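Local coordinates for protein acetyl-coa acetyltransferase (Zoogloea ramigera, PDB 2WL6) that catalyses, in its natural form, the condensation of two acetyl-CoA molecules to acetoacetyl-CoA as a biosynthetic thiolase, at residues Leu272-Asp284 and Pro294-Lys306. The protein carries 2 engineered substitutions. Numbering follows the deposited sequence.
Sequences LGRIVSWATVGVD and PASRKALERAGWK
V276 reaches the indole of W305 from over one face: CG2 lies above the ring, while CG1 approaches CH2 at 3.7 Å. A303 CB sits 3.8 Å above the plane on that same face, offset toward the rim, and V276 CG2 packs against A303 CB at 3.4 Å. An alanine at V276 would probably open a gap over the six-membered end of W305 and beside the A303 methyl, which V276 CG1 and CG2 now fill. A second flat group is the R302 guanidinium, with K298 CD 3.4 Å above one face near the rim; A279 CB and W278 O come to it obliquely. Its NH1 forms a salt bridge with D107 of the second subunit, so this edge of the contact belongs to the subunit interface. S277 OG, set between its own backbone N and carbonyl carbon (chi1 67°), makes a weak hydrogen bond to A299 O at 3.5 Å. Farther along, A279 CB fits against K298 CG at 3.6 Å, and V281 CG2 meets the backbone of A295. V283 CG1 touches P294 CG at 3.5 Å. A Schellman motif at G304 ends the helix. V276 and S277 form a classic beta bulge opposite C388. In the thiolase fold, strand 273-282 runs between strands 5-17 and 383-390; helical segment 294-303, roughly antiparallel to it (148°), covers one face of the C-terminal-domain strands, while W278 turns away toward helix 91-104.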
ATOM      1  N   LEU A 272      17.398   2.214 -44.627  1.00  8.56           N
ATOM      2  CA  LEU A 272      15.970   1.980 -44.705  1.00  7.52           C
ATOM      3  C   LEU A 272      15.165   3.174 -45.224  1.00  7.74           C
ATOM      4  O   LEU A 272      13.974   3.039 -45.554  1.00  7.64           O
ATOM      5  CB  LEU A 272      15.450   1.564 -43.338  1.00  6.79           C
ATOM      6  CG  LEU A 272      15.004   0.123 -43.151  1.00  5.33           C
ATOM      7  CD1 LEU A 272      15.639  -0.798 -44.133  1.00  4.23           C
ATOM      8  CD2 LEU A 272      15.311  -0.304 -41.750  1.00  5.35           C
ATOM      9  N   GLY A 273      15.799   4.341 -45.283  1.00  7.64           N
ATOM     10  CA  GLY A 273      15.092   5.533 -45.723  1.00  7.44           C
ATOM     11  C   GLY A 273      15.715   6.842 -45.304  1.00  6.98           C
ATOM     12  O   GLY A 273      16.717   6.866 -44.615  1.00  6.10           O
ATOM     13  N   ARG A 274      15.097   7.932 -45.741  1.00  7.33           N
ATOM     14  CA  ARG A 274      15.608   9.263 -45.475  1.00  8.11           C
ATOM     15  C   ARG A 274      14.553  10.158 -44.840  1.00  7.76           C
ATOM     16  O   ARG A 274      13.448  10.299 -45.371  1.00  8.05           O
ATOM     17  CB  ARG A 274      16.098   9.912 -46.766  1.00  8.19           C
ATOM     18  CG  ARG A 274      16.601  11.308 -46.565  1.00 11.14           C
ATOM     19  CD  ARG A 274      16.838  11.974 -47.870  1.00 17.86           C
ATOM     20  NE  ARG A 274      15.586  12.407 -48.487  1.00 25.54           N
ATOM     21  CZ  ARG A 274      15.312  13.674 -48.823  1.00 29.53           C
ATOM     22  NH1 ARG A 274      16.214  14.641 -48.602  1.00 31.51           N
ATOM     23  NH2 ARG A 274      14.141  13.981 -49.384  1.00 29.61           N
ATOM     24  N   ILE A 275      14.892  10.772 -43.709  1.00  7.38           N
ATOM     25  CA  ILE A 275      13.964  11.700 -43.099  1.00  7.33           C
ATOM     26  C   ILE A 275      13.947  12.957 -43.940  1.00  7.37           C
ATOM     27  O   ILE A 275      14.928  13.687 -44.001  1.00  7.59           O
ATOM     28  CB  ILE A 275      14.289  12.000 -41.617  1.00  7.37           C
ATOM     29  CG1 ILE A 275      14.130  10.734 -40.779  1.00  6.08           C
ATOM     30  CG2 ILE A 275      13.351  13.073 -41.066  1.00  7.42           C
ATOM     31  CD1 ILE A 275      14.856  10.798 -39.467  1.00  3.78           C
ATOM     32  N   VAL A 276      12.830  13.182 -44.619  1.00  7.27           N
ATOM     33  CA  VAL A 276      12.671  14.377 -45.433  1.00  7.16           C
ATOM     34  C   VAL A 276      11.956  15.493 -44.657  1.00  7.08           C
ATOM     35  O   VAL A 276      12.171  16.679 -44.948  1.00  6.85           O
ATOM     36  CB  VAL A 276      11.937  14.063 -46.719  1.00  6.94           C
ATOM     37  CG1 VAL A 276      11.311  12.692 -46.600  1.00  7.34           C
ATOM     38  CG2 VAL A 276      10.890  15.144 -47.010  1.00  6.97           C
ATOM     39  N   SER A 277      11.116  15.124 -43.678  1.00  6.68           N
ATOM     40  CA  SER A 277      10.630  16.119 -42.698  1.00  6.23           C
ATOM     41  C   SER A 277       9.768  15.594 -41.545  1.00  5.70           C
ATOM     42  O   SER A 277       9.557  14.412 -41.420  1.00  5.85           O
ATOM     43  CB  SER A 277       9.915  17.246 -43.411  1.00  6.28           C
ATOM     44  OG  SER A 277       8.744  16.741 -43.990  1.00  7.05           O
ATOM     45  N   TRP A 278       9.290  16.491 -40.689  1.00  5.66           N
ATOM     46  CA  TRP A 278       8.446  16.127 -39.536  1.00  5.16           C
ATOM     47  C   TRP A 278       7.682  17.355 -39.044  1.00  5.28           C
ATOM     48  O   TRP A 278       7.960  18.467 -39.453  1.00  5.64           O
ATOM     49  CB  TRP A 278       9.301  15.580 -38.393  1.00  4.55           C
ATOM     50  CG  TRP A 278       9.996  16.660 -37.664  1.00  3.27           C
ATOM     51  CD1 TRP A 278      11.086  17.356 -38.082  1.00  2.63           C
ATOM     52  CD2 TRP A 278       9.641  17.202 -36.388  1.00  3.31           C
ATOM     53  NE1 TRP A 278      11.432  18.296 -37.150  1.00  2.49           N
ATOM     54  CE2 TRP A 278      10.556  18.222 -36.101  1.00  2.07           C
ATOM     55  CE3 TRP A 278       8.637  16.918 -35.453  1.00  3.20           C
ATOM     56  CZ2 TRP A 278      10.502  18.947 -34.929  1.00  2.36           C
ATOM     57  CZ3 TRP A 278       8.584  17.660 -34.292  1.00  2.00           C
ATOM     58  CH2 TRP A 278       9.506  18.649 -34.038  1.00  2.00           C
ATOM     59  N   ALA A 279       6.725  17.164 -38.154  1.00  5.78           N
ATOM     60  CA  ALA A 279       5.995  18.286 -37.585  1.00  6.32           C
ATOM     61  C   ALA A 279       5.212  17.804 -36.386  1.00  7.08           C
ATOM     62  O   ALA A 279       4.943  16.608 -36.264  1.00  7.56           O
ATOM     63  CB  ALA A 279       5.065  18.875 -38.611  1.00  6.03           C
ATOM     64  N   THR A 280       4.878  18.719 -35.481  1.00  7.95           N
ATOM     65  CA  THR A 280       3.902  18.417 -34.432  1.00  8.69           C
ATOM     66  C   THR A 280       2.969  19.600 -34.242  1.00  9.90           C
ATOM     67  O   THR A 280       3.373  20.762 -34.452  1.00 10.34           O
ATOM     68  CB  THR A 280       4.538  18.054 -33.077  1.00  8.39           C
ATOM     69  OG1 THR A 280       3.499  17.800 -32.125  1.00  7.16           O
ATOM     70  CG2 THR A 280       5.387  19.181 -32.573  1.00  8.01           C
ATOM     71  N   VAL A 281       1.729  19.306 -33.842  1.00 10.54           N
ATOM     72  CA  VAL A 281       0.753  20.349 -33.598  1.00 11.13           C
ATOM     73  C   VAL A 281      -0.166  20.048 -32.412  1.00 12.26           C
ATOM     74  O   VAL A 281      -0.232  18.924 -31.932  1.00 12.09           O
ATOM     75  CB  VAL A 281      -0.080  20.638 -34.835  1.00 10.52           C
ATOM     76  CG1 VAL A 281      -0.750  21.958 -34.661  1.00 11.01           C
ATOM     77  CG2 VAL A 281       0.795  20.690 -36.051  1.00  9.65           C
ATOM     78  N   GLY A 282      -0.839  21.076 -31.922  1.00 13.60           N
ATOM     79  CA  GLY A 282      -1.880  20.884 -30.947  1.00 15.76           C
ATOM     80  C   GLY A 282      -3.248  21.117 -31.559  1.00 17.55           C
ATOM     81  O   GLY A 282      -3.399  21.926 -32.474  1.00 17.64           O
ATOM     82  N   VAL A 283      -4.244  20.403 -31.037  1.00 19.36           N
ATOM     83  CA  VAL A 283      -5.629  20.485 -31.486  1.00 21.13           C
ATOM     84  C   VAL A 283      -6.497  20.475 -30.231  1.00 22.82           C
ATOM     85  O   VAL A 283      -5.991  20.250 -29.130  1.00 22.50           O
ATOM     86  CB  VAL A 283      -6.028  19.292 -32.439  1.00 20.90           C
ATOM     87  CG1 VAL A 283      -4.998  19.092 -33.513  1.00 21.23           C
ATOM     88  CG2 VAL A 283      -6.184  17.989 -31.685  1.00 21.09           C
ATOM     89  N   ASP A 284      -7.804  20.687 -30.390  1.00 25.23           N
ATOM     90  CA  ASP A 284      -8.711  20.811 -29.235  1.00 27.60           C
ATOM     91  C   ASP A 284      -8.803  19.578 -28.295  1.00 28.57           C
ATOM     92  O   ASP A 284      -9.274  18.523 -28.697  1.00 28.96           O
ATOM     93  CB  ASP A 284     -10.103  21.238 -29.712  1.00 27.91           C
ATOM     94  CG  ASP A 284     -10.973  21.764 -28.578  1.00 29.92           C
ATOM     95  OD1 ASP A 284     -10.953  21.153 -27.471  1.00 31.62           O
ATOM     96  OD2 ASP A 284     -11.669  22.794 -28.799  1.00 31.20           O
ATOM     97  N   PRO A 294      -3.609  18.030 -38.609  1.00 23.49           N
ATOM     98  CA  PRO A 294      -2.778  19.183 -38.977  1.00 22.39           C
ATOM     99  C   PRO A 294      -1.298  18.867 -38.971  1.00 21.35           C
ATOM    100  O   PRO A 294      -0.511  19.508 -39.691  1.00 21.18           O
ATOM    101  CB  PRO A 294      -3.102  20.210 -37.891  1.00 22.34           C
ATOM    102  CG  PRO A 294      -3.556  19.393 -36.713  1.00 22.68           C
ATOM    103  CD  PRO A 294      -4.296  18.232 -37.316  1.00 23.60           C
ATOM    104  N   ALA A 295      -0.929  17.893 -38.148  1.00 20.14           N
ATOM    105  CA  ALA A 295       0.439  17.422 -38.090  1.00 19.13           C
ATOM    106  C   ALA A 295       0.818  16.834 -39.436  1.00 18.20           C
ATOM    107  O   ALA A 295       1.834  17.186 -40.023  1.00 17.41           O
ATOM    108  CB  ALA A 295       0.581  16.388 -36.992  1.00 19.37           C
ATOM    109  N   SER A 296      -0.041  15.949 -39.918  1.00 17.45           N
ATOM    110  CA  SER A 296       0.158  15.284 -41.180  1.00 16.96           C
ATOM    111  C   SER A 296       0.251  16.311 -42.281  1.00 16.73           C
ATOM    112  O   SER A 296       1.112  16.233 -43.142  1.00 16.95           O
ATOM    113  CB  SER A 296      -0.991  14.324 -41.444  1.00 17.00           C
ATOM    114  OG  SER A 296      -1.109  13.381 -40.383  1.00 16.86           O
ATOM    115  N   ARG A 297      -0.632  17.292 -42.238  1.00 16.63           N
ATOM    116  CA  ARG A 297      -0.623  18.367 -43.217  1.00 16.71           C
ATOM    117  C   ARG A 297       0.708  19.145 -43.163  1.00 16.19           C
ATOM    118  O   ARG A 297       1.442  19.215 -44.151  1.00 15.60           O
ATOM    119  CB  ARG A 297      -1.810  19.318 -42.972  1.00 17.05           C
ATOM    120  CG  ARG A 297      -3.190  18.702 -43.246  1.00 18.72           C
ATOM    121  CD  ARG A 297      -4.412  19.600 -42.832  1.00 19.85           C
ATOM    122  NE  ARG A 297      -5.674  18.871 -42.965  1.00 19.43           N
ATOM    123  CZ  ARG A 297      -6.115  18.364 -44.117  1.00 21.34           C
ATOM    124  NH1 ARG A 297      -5.408  18.509 -45.243  1.00 19.98           N
ATOM    125  NH2 ARG A 297      -7.267  17.702 -44.152  1.00 22.86           N
ATOM    126  N   LYS A 298       1.005  19.709 -41.988  1.00 15.57           N
ATOM    127  CA  LYS A 298       2.169  20.574 -41.794  1.00 14.71           C
ATOM    128  C   LYS A 298       3.425  19.767 -42.085  1.00 14.49           C
ATOM    129  O   LYS A 298       4.416  20.281 -42.573  1.00 14.57           O
ATOM    130  CB  LYS A 298       2.132  21.152 -40.376  1.00 14.86           C
ATOM    131  CG  LYS A 298       3.384  21.841 -39.856  1.00 14.67           C
ATOM    132  CD  LYS A 298       3.959  22.849 -40.842  1.00 16.51           C
ATOM    133  CE  LYS A 298       3.058  24.068 -41.084  1.00 16.54           C
ATOM    134  NZ  LYS A 298       2.137  23.840 -42.246  1.00 17.40           N
ATOM    135  N   ALA A 299       3.364  18.470 -41.847  1.00 14.36           N
ATOM    136  CA  ALA A 299       4.465  17.621 -42.237  1.00 13.85           C
ATOM    137  C   ALA A 299       4.577  17.718 -43.741  1.00 13.48           C
ATOM    138  O   ALA A 299       5.595  18.144 -44.251  1.00 13.37           O
ATOM    139  CB  ALA A 299       4.229  16.196 -41.808  1.00 13.60           C
ATOM    140  N   LEU A 300       3.515  17.353 -44.448  1.00 13.49           N
ATOM    141  CA  LEU A 300       3.563  17.257 -45.923  1.00 13.83           C
ATOM    142  C   LEU A 300       4.022  18.554 -46.566  1.00 14.51           C
ATOM    143  O   LEU A 300       4.829  18.559 -47.505  1.00 14.34           O
ATOM    144  CB  LEU A 300       2.206  16.857 -46.501  1.00 13.16           C
ATOM    145  CG  LEU A 300       1.858  15.407 -46.197  1.00 12.51           C
ATOM    146  CD1 LEU A 300       0.439  15.038 -46.585  1.00 10.04           C
ATOM    147  CD2 LEU A 300       2.893  14.530 -46.894  1.00 12.96           C
ATOM    148  N   GLU A 301       3.498  19.658 -46.045  1.00 15.37           N
ATOM    149  CA  GLU A 301       3.856  20.972 -46.549  1.00 15.92           C
ATOM    150  C   GLU A 301       5.348  21.211 -46.358  1.00 16.36           C
ATOM    151  O   GLU A 301       6.016  21.701 -47.265  1.00 16.44           O
ATOM    152  CB  GLU A 301       3.043  22.058 -45.869  1.00 15.87           C
ATOM    153  CG  GLU A 301       3.507  23.456 -46.184  1.00 17.21           C
ATOM    154  CD  GLU A 301       2.916  24.467 -45.216  1.00 19.83           C
ATOM    155  OE1 GLU A 301       1.823  24.199 -44.643  1.00 21.72           O
ATOM    156  OE2 GLU A 301       3.545  25.522 -45.021  1.00 19.22           O
ATOM    157  N   ARG A 302       5.877  20.839 -45.192  1.00 16.75           N
ATOM    158  CA  ARG A 302       7.313  20.977 -44.943  1.00 16.87           C
ATOM    159  C   ARG A 302       8.111  20.120 -45.907  1.00 15.96           C
ATOM    160  O   ARG A 302       9.199  20.505 -46.301  1.00 15.88           O
ATOM    161  CB  ARG A 302       7.668  20.603 -43.502  1.00 17.12           C
ATOM    162  CG  ARG A 302       8.806  21.406 -42.899  1.00 19.98           C
ATOM    163  CD  ARG A 302       8.644  21.547 -41.398  1.00 25.53           C
ATOM    164  NE  ARG A 302       7.909  22.752 -41.004  1.00 28.18           N
ATOM    165  CZ  ARG A 302       7.563  23.029 -39.748  1.00 29.70           C
ATOM    166  NH1 ARG A 302       7.879  22.173 -38.767  1.00 29.48           N
ATOM    167  NH2 ARG A 302       6.907  24.158 -39.472  1.00 30.30           N
ATOM    168  N   ALA A 303       7.562  18.975 -46.296  1.00 15.20           N
ATOM    169  CA  ALA A 303       8.266  18.089 -47.207  1.00 15.05           C
ATOM    170  C   ALA A 303       8.098  18.504 -48.663  1.00 14.84           C
ATOM    171  O   ALA A 303       8.827  18.036 -49.532  1.00 14.42           O
ATOM    172  CB  ALA A 303       7.818  16.646 -47.015  1.00 15.03           C
ATOM    173  N   GLY A 304       7.126  19.375 -48.918  1.00 14.90           N
ATOM    174  CA  GLY A 304       6.823  19.820 -50.276  1.00 14.86           C
ATOM    175  C   GLY A 304       6.017  18.771 -51.022  1.00 14.76           C
ATOM    176  O   GLY A 304       6.059  18.678 -52.257  1.00 15.19           O
ATOM    177  N   TRP A 305       5.263  17.983 -50.270  1.00 14.07           N
ATOM    178  CA  TRP A 305       4.594  16.831 -50.831  1.00 13.61           C
ATOM    179  C   TRP A 305       3.086  17.005 -50.887  1.00 14.11           C
ATOM    180  O   TRP A 305       2.510  17.583 -49.980  1.00 14.76           O
ATOM    181  CB  TRP A 305       4.924  15.613 -49.970  1.00 13.19           C
ATOM    182  CG  TRP A 305       6.236  14.991 -50.313  1.00 11.41           C
ATOM    183  CD1 TRP A 305       7.062  15.337 -51.339  1.00 11.03           C
ATOM    184  CD2 TRP A 305       6.845  13.880 -49.674  1.00  9.70           C
ATOM    185  NE1 TRP A 305       8.154  14.515 -51.372  1.00  9.26           N
ATOM    186  CE2 TRP A 305       8.044  13.609 -50.354  1.00  9.61           C
ATOM    187  CE3 TRP A 305       6.496  13.083 -48.594  1.00  9.27           C
ATOM    188  CZ2 TRP A 305       8.901  12.584 -49.975  1.00  9.37           C
ATOM    189  CZ3 TRP A 305       7.355  12.071 -48.219  1.00  9.24           C
ATOM    190  CH2 TRP A 305       8.540  11.835 -48.901  1.00  7.99           C
ATOM    191  N   LYS A 306       2.433  16.476 -51.919  1.00 14.25           N
ATOM    192  CA  LYS A 306       0.973  16.400 -51.902  1.00 14.34           C
ATOM    193  C   LYS A 306       0.509  15.092 -51.261  1.00 14.18           C
ATOM    194  O   LYS A 306       1.122  14.052 -51.461  1.00 13.93           O
ATOM    195  CB  LYS A 306       0.394  16.542 -53.305  1.00 14.42           C
ATOM    196  CG  LYS A 306       0.058  17.981 -53.703  1.00 15.79           C
ATOM    197  CD  LYS A 306      -0.652  18.044 -55.066  1.00 18.17           C
ATOM    198  CE  LYS A 306      -0.721  19.487 -55.596  1.00 20.00           C
ATOM    199  NZ  LYS A 306      -0.755  19.609 -57.098  1.00 19.68           N
TER